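Local coordinates for protein uroporphyrinogen-III C-methyltransferase (Pseudomonas denitrificans, PDB 1S4D) that catalyses the two successive S-adenosyl-L-methionine-dependent methylations at C-2 and C-7 that convert uroporphyrinogen III to precorrin-2 on the routes to cobalamin and siroheme, at residues B[183-188]-B[241-246]; B[219-224]-B[235-240]; B[153-158]-B[166-171]. All coordinates share one frame; numbering follows the deposited sequence.

Interaction 1 (B[183-188]-B[241-246]); sequences YMAMKH and AIVVVG. With SAH (S-adenosyl-L-homocysteine), chain Q.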
loop_
_atom_site.group_PDB
_atom_site.type_symbol
_atom_site.label_atom_id
_atom_site.label_comp_id
_atom_site.label_asym_id
_atom_site.label_seq_id
_atom_site.Cartn_x
_atom_site.Cartn_y
_atom_site.Cartn_z
ATOM N N TYR B 183 -0.405 -12.187 -4.093
ATOM C CA TYR B 183 -0.576 -11.610 -5.420
ATOM C C TYR B 183 -0.280 -12.704 -6.441
ATOM O O TYR B 183 0.537 -13.581 -6.177
ATOM C CB TYR B 183 0.441 -10.481 -5.625
ATOM C CG TYR B 183 0.151 -9.202 -4.852
ATOM C CD1 TYR B 183 0.460 -9.080 -3.474
ATOM C CD2 TYR B 183 -0.397 -8.103 -5.499
ATOM C CE1 TYR B 183 0.190 -7.904 -2.767
ATOM C CE2 TYR B 183 -0.658 -6.941 -4.816
ATOM C CZ TYR B 183 -0.377 -6.846 -3.456
ATOM O OH TYR B 183 -0.680 -5.664 -2.828
ATOM N N MET B 184 -0.952 -12.671 -7.598
ATOM C CA MET B 184 -0.699 -13.628 -8.684
ATOM C C MET B 184 -0.556 -15.073 -8.221
ATOM O O MET B 184 0.390 -15.753 -8.598
ATOM C CB MET B 184 0.531 -13.225 -9.493
ATOM C CG MET B 184 0.528 -11.753 -9.889
ATOM S SD MET B 184 2.043 -11.292 -10.688
ATOM C CE MET B 184 2.850 -10.435 -9.359
ATOM N N ALA B 185 -1.536 -15.536 -7.444
ATOM C CA ALA B 185 -1.487 -16.848 -6.804
ATOM C C ALA B 185 -2.619 -17.752 -7.256
ATOM O O ALA B 185 -2.861 -18.790 -6.653
ATOM C CB ALA B 185 -1.508 -16.695 -5.287
ATOM N N MET B 186 -3.323 -17.372 -8.312
ATOM C CA MET B 186 -4.499 -18.143 -8.730
ATOM C C MET B 186 -4.112 -19.417 -9.475
ATOM O O MET B 186 -4.567 -20.494 -9.144
ATOM C CB MET B 186 -5.433 -17.301 -9.610
ATOM C CG MET B 186 -6.073 -16.150 -8.903
ATOM S SD MET B 186 -7.400 -16.657 -7.834
ATOM C CE MET B 186 -8.819 -16.731 -9.008
ATOM N N LYS B 187 -3.281 -19.276 -10.494
ATOM C CA LYS B 187 -2.968 -20.365 -11.390
ATOM C C LYS B 187 -2.247 -21.471 -10.616
ATOM O O LYS B 187 -2.375 -22.645 -10.932
ATOM C CB LYS B 187 -2.120 -19.827 -12.550
ATOM C CG LYS B 187 -1.885 -20.790 -13.703
ATOM C CD LYS B 187 -0.629 -20.389 -14.486
ATOM C CE LYS B 187 -0.560 -21.093 -15.875
ATOM N NZ LYS B 187 -1.530 -20.532 -16.913
ATOM N N HIS B 188 -1.524 -21.088 -9.575
ATOM C CA HIS B 188 -0.766 -22.032 -8.785
ATOM C C HIS B 188 -1.296 -22.178 -7.366
ATOM O O HIS B 188 -0.554 -22.588 -6.476
ATOM C CB HIS B 188 0.707 -21.616 -8.719
ATOM C CG HIS B 188 1.360 -21.427 -10.052
ATOM N ND1 HIS B 188 1.450 -22.433 -10.990
ATOM C CD2 HIS B 188 1.991 -20.354 -10.587
ATOM C CE1 HIS B 188 2.090 -21.980 -12.055
ATOM N NE2 HIS B 188 2.432 -20.721 -11.832
ATOM N N ALA B 241 -6.925 -11.402 -8.652
ATOM C CA ALA B 241 -7.476 -11.679 -7.339
ATOM C C ALA B 241 -6.410 -11.514 -6.282
ATOM O O ALA B 241 -5.241 -11.740 -6.534
ATOM C CB ALA B 241 -8.045 -13.096 -7.287
ATOM N N ILE B 242 -6.795 -11.113 -5.089
ATOM C CA ILE B 242 -5.845 -11.179 -4.003
ATOM C C ILE B 242 -6.319 -12.327 -3.112
ATOM O O ILE B 242 -7.510 -12.415 -2.801
ATOM C CB ILE B 242 -5.819 -9.833 -3.242
ATOM C CG1 ILE B 242 -5.046 -8.778 -4.036
ATOM C CG2 ILE B 242 -5.297 -10.019 -1.796
ATOM C CD1 ILE B 242 -3.539 -8.880 -3.897
ATOM N N VAL B 243 -5.405 -13.212 -2.723
ATOM C CA VAL B 243 -5.728 -14.281 -1.793
ATOM C C VAL B 243 -5.133 -14.005 -0.416
ATOM O O VAL B 243 -3.897 -13.901 -0.270
ATOM C CB VAL B 243 -5.179 -15.612 -2.246
ATOM C CG1 VAL B 243 -5.797 -16.723 -1.401
ATOM C CG2 VAL B 243 -5.431 -15.829 -3.740
ATOM N N VAL B 244 -6.011 -13.886 0.581
ATOM C CA VAL B 244 -5.619 -13.561 1.956
ATOM C C VAL B 244 -5.867 -14.752 2.853
ATOM O O VAL B 244 -6.943 -15.352 2.822
ATOM C CB VAL B 244 -6.383 -12.288 2.504
ATOM C CG1 VAL B 244 -7.904 -12.472 2.428
ATOM C CG2 VAL B 244 -5.949 -11.922 3.929
ATOM N N VAL B 245 -4.874 -15.076 3.659
ATOM C CA VAL B 245 -4.935 -16.209 4.561
ATOM C C VAL B 245 -4.905 -15.686 6.002
ATOM O O VAL B 245 -4.096 -14.777 6.348
ATOM C CB VAL B 245 -3.745 -17.152 4.295
ATOM C CG1 VAL B 245 -3.783 -18.358 5.206
ATOM C CG2 VAL B 245 -3.732 -17.596 2.815
ATOM N N GLY B 246 -5.805 -16.215 6.835
ATOM C CA GLY B 246 -5.788 -15.927 8.259
ATOM C C GLY B 246 -6.997 -15.267 8.881
ATOM O O GLY B 246 -7.983 -14.930 8.225
HETATM N N SAH Q . 1.354 -3.239 -8.436
HETATM C CA SAH Q . 0.081 -3.926 -8.303
HETATM C CB SAH Q . 0.267 -5.415 -8.540
HETATM C CG SAH Q . 0.271 -5.810 -10.004
HETATM S SD SAH Q . 0.838 -7.494 -10.363
HETATM C C SAH Q . -0.578 -3.618 -6.953
HETATM O O SAH Q . -0.038 -2.899 -6.114
HETATM O OXT SAH Q . -1.683 -4.048 -6.633
HETATM C "C5'" SAH Q . -0.879 -8.024 -10.678
HETATM C "C4'" SAH Q . -1.630 -8.709 -9.529
HETATM O "O4'" SAH Q . -2.175 -7.770 -8.625
HETATM C "C3'" SAH Q . -2.855 -9.532 -9.919
HETATM O "O3'" SAH Q . -2.585 -10.781 -10.495
HETATM C "C2'" SAH Q . -3.637 -9.627 -8.620
HETATM O "O2'" SAH Q . -3.132 -10.584 -7.711
HETATM C "C1'" SAH Q . -3.374 -8.247 -8.041
HETATM N N9 SAH Q . -4.456 -7.273 -8.309
HETATM C C8 SAH Q . -4.295 -6.123 -9.012
HETATM N N7 SAH Q . -5.459 -5.472 -9.052
HETATM C C5 SAH Q . -6.384 -6.177 -8.394
HETATM C C6 SAH Q . -7.736 -5.945 -8.136
HETATM N N6 SAH Q . -8.331 -4.848 -8.569
HETATM N N1 SAH Q . -8.455 -6.874 -7.411
HETATM C C2 SAH Q . -7.821 -8.004 -6.941
HETATM N N3 SAH Q . -6.479 -8.229 -7.197
HETATM C C4 SAH Q . -5.765 -7.327 -7.911
HETATM O O HOH W 1 -3.520 -14.090 -5.995
#

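Interaction 2 (B[219-224]-B[235-240]); sequences AVLETT and AGLEPP. With SAH (S-adenosyl-L-homocysteine), chain Q.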
loop_
_atom_site.group_PDB
_atom_site.type_symbol
_atom_site.label_atom_id
_atom_site.label_comp_id
_atom_site.label_asym_id
_atom_site.label_seq_id
_atom_site.Cartn_x
_atom_site.Cartn_y
_atom_site.Cartn_z
ATOM N N ALA B 219 -15.920 -9.636 -6.474
ATOM C CA ALA B 219 -16.461 -10.906 -6.044
ATOM C C ALA B 219 -15.521 -11.494 -5.010
ATOM O O ALA B 219 -14.294 -11.394 -5.147
ATOM C CB ALA B 219 -16.624 -11.844 -7.232
ATOM N N VAL B 220 -16.107 -12.079 -3.967
ATOM C CA VAL B 220 -15.353 -12.589 -2.840
ATOM C C VAL B 220 -15.803 -14.001 -2.561
ATOM O O VAL B 220 -16.983 -14.272 -2.552
ATOM C CB VAL B 220 -15.578 -11.767 -1.547
ATOM C CG1 VAL B 220 -14.758 -12.340 -0.402
ATOM C CG2 VAL B 220 -15.217 -10.338 -1.744
ATOM N N LEU B 221 -14.848 -14.888 -2.330
ATOM C CA LEU B 221 -15.119 -16.223 -1.873
ATOM C C LEU B 221 -14.335 -16.481 -0.583
ATOM O O LEU B 221 -13.116 -16.346 -0.547
ATOM C CB LEU B 221 -14.712 -17.223 -2.955
ATOM C CG LEU B 221 -14.414 -18.679 -2.543
ATOM C CD1 LEU B 221 -15.708 -19.466 -2.182
ATOM C CD2 LEU B 221 -13.591 -19.404 -3.600
ATOM N N GLU B 222 -15.047 -16.843 0.473
ATOM C CA GLU B 222 -14.411 -17.411 1.652
ATOM C C GLU B 222 -14.544 -18.905 1.636
ATOM O O GLU B 222 -15.530 -19.465 1.147
ATOM C CB GLU B 222 -15.003 -16.912 2.960
ATOM C CG GLU B 222 -15.781 -15.632 2.822
ATOM C CD GLU B 222 -16.136 -15.023 4.151
ATOM O OE1 GLU B 222 -16.070 -15.693 5.217
ATOM O OE2 GLU B 222 -16.503 -13.856 4.123
ATOM N N THR B 223 -13.539 -19.482 2.269
ATOM C CA THR B 223 -13.103 -20.847 2.103
ATOM C C THR B 223 -12.037 -21.146 3.171
ATOM O O THR B 223 -11.866 -20.377 4.115
ATOM C CB THR B 223 -12.629 -21.109 0.646
ATOM O OG1 THR B 223 -12.590 -22.533 0.458
ATOM C CG2 THR B 223 -11.186 -20.682 0.393
ATOM N N THR B 224 -11.257 -22.209 2.980
ATOM C CA THR B 224 -10.157 -22.565 3.868
ATOM C C THR B 224 -8.988 -22.998 3.008
ATOM O O THR B 224 -9.149 -23.136 1.789
ATOM C CB THR B 224 -10.556 -23.716 4.799
ATOM O OG1 THR B 224 -10.907 -24.861 4.004
ATOM C CG2 THR B 224 -11.807 -23.371 5.602
ATOM N N ALA B 235 -16.255 -21.825 -8.158
ATOM C CA ALA B 235 -16.832 -20.497 -8.123
ATOM C C ALA B 235 -16.644 -19.790 -9.455
ATOM O O ALA B 235 -17.291 -18.792 -9.709
ATOM C CB ALA B 235 -16.223 -19.698 -7.011
ATOM N N GLY B 236 -15.768 -20.320 -10.304
ATOM C CA GLY B 236 -15.534 -19.787 -11.630
ATOM C C GLY B 236 -14.641 -18.561 -11.637
ATOM O O GLY B 236 -14.513 -17.921 -12.664
ATOM N N LEU B 237 -14.009 -18.246 -10.505
ATOM C CA LEU B 237 -13.283 -16.993 -10.315
ATOM C C LEU B 237 -12.019 -16.944 -11.130
ATOM O O LEU B 237 -11.446 -17.984 -11.415
ATOM C CB LEU B 237 -12.915 -16.827 -8.848
ATOM C CG LEU B 237 -13.835 -16.034 -7.910
ATOM C CD1 LEU B 237 -15.259 -15.837 -8.410
ATOM C CD2 LEU B 237 -13.840 -16.691 -6.545
ATOM N N GLU B 238 -11.578 -15.729 -11.470
ATOM C CA GLU B 238 -10.391 -15.486 -12.308
ATOM C C GLU B 238 -9.565 -14.316 -11.794
ATOM O O GLU B 238 -10.105 -13.443 -11.106
ATOM C CB GLU B 238 -10.795 -15.101 -13.726
ATOM C CG GLU B 238 -11.191 -16.249 -14.636
ATOM C CD GLU B 238 -12.245 -15.816 -15.646
ATOM O OE1 GLU B 238 -13.162 -15.028 -15.274
ATOM O OE2 GLU B 238 -12.165 -16.263 -16.811
ATOM N N PRO B 239 -8.268 -14.285 -12.138
ATOM C CA PRO B 239 -7.449 -13.080 -11.962
ATOM C C PRO B 239 -8.159 -11.862 -12.560
ATOM O O PRO B 239 -8.986 -12.035 -13.453
ATOM C CB PRO B 239 -6.185 -13.386 -12.780
ATOM C CG PRO B 239 -6.113 -14.876 -12.898
ATOM C CD PRO B 239 -7.490 -15.411 -12.702
ATOM N N PRO B 240 -7.859 -10.665 -12.071
ATOM C CA PRO B 240 -6.925 -10.496 -10.946
ATOM C C PRO B 240 -7.614 -10.757 -9.591
ATOM O O PRO B 240 -8.763 -10.383 -9.428
ATOM C CB PRO B 240 -6.488 -9.042 -11.076
ATOM C CG PRO B 240 -7.711 -8.350 -11.745
ATOM C CD PRO B 240 -8.401 -9.386 -12.571
HETATM N N SAH Q . 1.354 -3.239 -8.436
HETATM C CA SAH Q . 0.081 -3.926 -8.303
HETATM C CB SAH Q . 0.267 -5.415 -8.540
HETATM C CG SAH Q . 0.271 -5.810 -10.004
HETATM S SD SAH Q . 0.838 -7.494 -10.363
HETATM C C SAH Q . -0.578 -3.618 -6.953
HETATM O O SAH Q . -0.038 -2.899 -6.114
HETATM O OXT SAH Q . -1.683 -4.048 -6.633
HETATM C "C5'" SAH Q . -0.879 -8.024 -10.678
HETATM C "C4'" SAH Q . -1.630 -8.709 -9.529
HETATM O "O4'" SAH Q . -2.175 -7.770 -8.625
HETATM C "C3'" SAH Q . -2.855 -9.532 -9.919
HETATM O "O3'" SAH Q . -2.585 -10.781 -10.495
HETATM C "C2'" SAH Q . -3.637 -9.627 -8.620
HETATM O "O2'" SAH Q . -3.132 -10.584 -7.711
HETATM C "C1'" SAH Q . -3.374 -8.247 -8.041
HETATM N N9 SAH Q . -4.456 -7.273 -8.309
HETATM C C8 SAH Q . -4.295 -6.123 -9.012
HETATM N N7 SAH Q . -5.459 -5.472 -9.052
HETATM C C5 SAH Q . -6.384 -6.177 -8.394
HETATM C C6 SAH Q . -7.736 -5.945 -8.136
HETATM N N6 SAH Q . -8.331 -4.848 -8.569
HETATM N N1 SAH Q . -8.455 -6.874 -7.411
HETATM C C2 SAH Q . -7.821 -8.004 -6.941
HETATM N N3 SAH Q . -6.479 -8.229 -7.197
HETATM C C4 SAH Q . -5.765 -7.327 -7.911
#

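Interaction 3 (B[153-158]-B[166-171]); sequences TFLTGH and DRINWQ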
loop_
_atom_site.group_PDB
_atom_site.type_symbol
_atom_site.label_atom_id
_atom_site.label_comp_id
_atom_site.label_asym_id
_atom_site.label_seq_id
_atom_site.Cartn_x
_atom_site.Cartn_y
_atom_site.Cartn_z
ATOM N N THR B 153 2.689 -10.660 5.760
ATOM C CA THR B 153 3.535 -10.991 4.613
ATOM C C THR B 153 2.811 -10.875 3.276
ATOM O O THR B 153 1.761 -11.487 3.087
ATOM C CB THR B 153 4.045 -12.405 4.769
ATOM O OG1 THR B 153 4.942 -12.455 5.875
ATOM C CG2 THR B 153 4.928 -12.783 3.619
ATOM N N PHE B 154 3.392 -10.125 2.333
ATOM C CA PHE B 154 2.845 -10.053 0.978
ATOM C C PHE B 154 3.704 -10.953 0.101
ATOM O O PHE B 154 4.912 -11.005 0.312
ATOM C CB PHE B 154 2.913 -8.623 0.463
ATOM C CG PHE B 154 1.880 -7.701 1.040
ATOM C CD1 PHE B 154 1.445 -6.615 0.323
ATOM C CD2 PHE B 154 1.359 -7.891 2.308
ATOM C CE1 PHE B 154 0.492 -5.746 0.878
ATOM C CE2 PHE B 154 0.409 -7.030 2.861
ATOM C CZ PHE B 154 -0.026 -5.985 2.170
ATOM N N LEU B 155 3.113 -11.686 -0.849
ATOM C CA LEU B 155 3.941 -12.482 -1.782
ATOM C C LEU B 155 3.432 -12.582 -3.235
ATOM O O LEU B 155 2.283 -12.231 -3.498
ATOM C CB LEU B 155 4.382 -13.833 -1.180
ATOM C CG LEU B 155 3.717 -15.230 -1.197
ATOM C CD1 LEU B 155 3.346 -15.600 0.224
ATOM C CD2 LEU B 155 2.542 -15.498 -2.166
ATOM N N THR B 156 4.300 -13.018 -4.162
ATOM C CA THR B 156 3.859 -13.489 -5.490
ATOM C C THR B 156 3.832 -14.974 -5.503
ATOM O O THR B 156 4.817 -15.603 -5.109
ATOM C CB THR B 156 4.828 -13.196 -6.607
ATOM O OG1 THR B 156 5.911 -12.404 -6.127
ATOM C CG2 THR B 156 4.165 -12.409 -7.650
ATOM N N GLY B 157 2.745 -15.517 -6.033
ATOM C CA GLY B 157 2.646 -16.933 -6.284
ATOM C C GLY B 157 3.113 -17.190 -7.694
ATOM O O GLY B 157 3.091 -18.316 -8.150
ATOM N N HIS B 158 3.559 -16.141 -8.371
ATOM C CA HIS B 158 3.830 -16.210 -9.797
ATOM C C HIS B 158 4.645 -17.413 -10.257
ATOM O O HIS B 158 4.263 -18.081 -11.213
ATOM C CB HIS B 158 4.484 -14.931 -10.314
ATOM C CG HIS B 158 4.532 -14.869 -11.804
ATOM N ND1 HIS B 158 3.420 -15.098 -12.588
ATOM C CD2 HIS B 158 5.560 -14.656 -12.661
ATOM C CE1 HIS B 158 3.756 -15.007 -13.864
ATOM N NE2 HIS B 158 5.049 -14.737 -13.935
ATOM N N ASP B 166 11.573 -23.105 -6.768
ATOM C CA ASP B 166 11.896 -21.686 -6.646
ATOM C C ASP B 166 12.088 -21.312 -5.173
ATOM O O ASP B 166 11.753 -22.104 -4.273
ATOM C CB ASP B 166 10.815 -20.847 -7.322
ATOM C CG ASP B 166 10.787 -21.067 -8.841
ATOM O OD1 ASP B 166 11.889 -21.143 -9.466
ATOM O OD2 ASP B 166 9.709 -21.174 -9.500
ATOM N N ARG B 167 12.691 -20.167 -4.882
ATOM C CA ARG B 167 12.986 -20.010 -3.479
ATOM C C ARG B 167 12.150 -18.951 -2.879
ATOM O O ARG B 167 12.475 -17.756 -2.941
ATOM C CB ARG B 167 14.458 -19.783 -3.225
ATOM N N ILE B 168 10.942 -19.392 -2.591
ATOM C CA ILE B 168 10.253 -18.955 -1.425
ATOM C C ILE B 168 10.460 -20.150 -0.512
ATOM O O ILE B 168 10.513 -21.331 -0.966
ATOM C CB ILE B 168 8.784 -18.700 -1.693
ATOM C CG1 ILE B 168 8.635 -17.369 -2.444
ATOM C CG2 ILE B 168 8.007 -18.658 -0.403
ATOM C CD1 ILE B 168 7.219 -17.092 -2.889
ATOM N N ASN B 169 10.743 -19.794 0.727
ATOM C CA ASN B 169 10.881 -20.757 1.772
ATOM C C ASN B 169 9.502 -20.784 2.422
ATOM O O ASN B 169 9.215 -20.031 3.359
ATOM C CB ASN B 169 11.966 -20.275 2.726
ATOM C CG ASN B 169 12.179 -21.204 3.890
ATOM O OD1 ASN B 169 11.898 -22.389 3.819
ATOM N ND2 ASN B 169 12.714 -20.678 4.956
ATOM N N TRP B 170 8.620 -21.614 1.867
ATOM C CA TRP B 170 7.229 -21.637 2.285
ATOM C C TRP B 170 7.016 -21.898 3.786
ATOM O O TRP B 170 6.013 -21.484 4.349
ATOM C CB TRP B 170 6.385 -22.549 1.350
ATOM C CG TRP B 170 6.091 -21.868 0.010
ATOM C CD1 TRP B 170 6.764 -22.074 -1.167
ATOM C CD2 TRP B 170 5.091 -20.853 -0.272
ATOM N NE1 TRP B 170 6.257 -21.258 -2.152
ATOM C CE2 TRP B 170 5.226 -20.505 -1.639
ATOM C CE3 TRP B 170 4.084 -20.228 0.478
ATOM C CZ2 TRP B 170 4.407 -19.555 -2.267
ATOM C CZ3 TRP B 170 3.257 -19.276 -0.154
ATOM C CH2 TRP B 170 3.428 -18.958 -1.513
ATOM N N GLN B 171 7.968 -22.535 4.454
ATOM C CA GLN B 171 7.827 -22.813 5.881
ATOM C C GLN B 171 8.060 -21.549 6.737
ATOM O O GLN B 171 7.289 -21.253 7.661
ATOM C CB GLN B 171 8.767 -23.938 6.261
ATOM C CG GLN B 171 9.197 -23.940 7.698
ATOM C CD GLN B 171 8.477 -24.985 8.494
ATOM O OE1 GLN B 171 7.237 -24.959 8.598
ATOM N NE2 GLN B 171 9.243 -25.925 9.072
#

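Interaction 1 (B[183-188]-B[241-246])
Y183 and I242 meet in the S-adenosyl-L-homocysteine pocket, where the end of strand 179-183 and its following loop pass the start of antiparallel strand 241-245. The contact illustrates how two strand ends share one ligand. I242 sets CD1 over the centre of the Y183 ring, 3.5 Å from the centroid and 11° off the normal, a CH-pi contact. The ring edge faces the ligand carboxylate, with CE2 3.6 Å from OXT of SAH. A phenylalanine here would keep the face for I242 but would probably leave T130 OG1 and G132 N without the hydroxyl that bonds both. On the ribose, the backbone N of M184 gives O2' of SAH an almost straight bond of 3.0 Å (172°), and O2' in turn donates to A241 O at 2.7 Å. That carbonyl oxygen also accepts from a water, which itself accepts a hydrogen bond from A185 N at 2.9 Å, so the ligand and the water together link loop to strand. Farther along, the chain of M186, bent at chi2 and chi3, lays SD against A241 CB at 3.7 Å. Around the contact, V243 and A241 pack on strand 206-211, while I242 reaches A131 and L136 of helix 131-137.

Interaction 2 (B[219-224]-B[235-240])
L221 and L237 meet through branched aliphatic groups alone, and the flat group is the adenine of SAH, met farther along segment 235-240, where P240 lies over one face: its CB stands 3.7 Å from C4, and its O is 3.6 Å from C2. From the other side of the ring plane I242 CG1 approaches N3 at a slant. The two segments belong to a beta-alpha-beta crossover in which strand 219-224, an outer strand of the mixed sheet within this chain, leads through helix 225-235 to strand 241-245, with strand 206-211 lying between the two. G236, with positive phi, ends the helix in a Schellman motif, and L237 turns back toward the sheet. The side chains of L221 and L237 cross obliquely, and CD2 of L237 rests 3.7 Å from L221 CB. With L221 CG anti to the backbone N (chi1 158°), its CD2 is carried toward the helix end as well as L237. The cluster continues onto V232 of the same helix and F209 and C211 of strand 206-211, so the leucines fill the angle between helix and sheet. It is a contact near the surface, yet its second segment runs directly into the ligand pocket, with a cis peptide bond between P239 and P240. At the helix end of the cluster, L221 CD2 lies 4.3 Å from A235 CB, and at the other A219 CB lies 4.4 Å from L237 CD1.

Interaction 3 (B[153-158]-B[166-171])
L155 packs against I168 and W170 in an apolar contact inside a beta-alpha-beta unit: strand 151-156 is followed by a loop, helix 170-176 and the parallel neighbouring strand 179-183. It seats the residues at the start of helix 170-176 against the strand that precedes them. The side chains of L155 and W170 run at about a right angle to each other, and both methyls of the leucine touch the six-membered part of the indole, CD2 lying 3.6 Å from W170 CH2 and CD1 3.7 Å from W170 CZ3. L155 holds CG in the crowded position between the backbone N and the carbonyl carbon (chi1 90°), which brings CG, and with it both methyls, to that end of the indole. On its own segment I168 adds CG2 over one face of the W170 ring, 3.4 Å above the plane and offset toward the rim, while its CD1 runs on toward the strand, roughly parallel to the indole plane. The isoleucine thus spans from the indole face to the strand, beside the direct contact of leucine and indole. Beyond the pair, W170 is backed by I192, N195 and L196 of helix 189-198, and L155 continues onto I173 of helix 170-176. Strand 151-156 is the outermost of its sheet within one chain, but T153, F154 and L155 pair in an antiparallel ladder with the second subunit, where the two F154 rings meet edge-to-face; the sheet therefore runs on through the homodimer. T156 lies next to M184 of the S-adenosyl-L-homocysteine site and packs on H150 of the second subunit. T156 O lies 3.6 Å from I168 CD1, and that methyl is 4.3 Å from L155 CG.

Overall arrangement
All three interactions reach the same mixed sheet, and interaction 1 lies between the other two. Its centre is about 9 Å from that of interaction 2 and about 11 Å from that of interaction 3, whereas interactions 2 and 3 have centres about 20 Å apart and do not touch. Interaction 2 is nested in the loop that interaction 1 closes; the two meet where M186 CE packs 3.8 Å from L237 O, and both contact SAH. Interaction 3 closes earlier in the chain and joins interaction 1 through strand pairing, Y183 N lying 2.8 Å from L155 O in a probable hydrogen bond. The sheet thereby connects the cofactor pocket with the dimer interface.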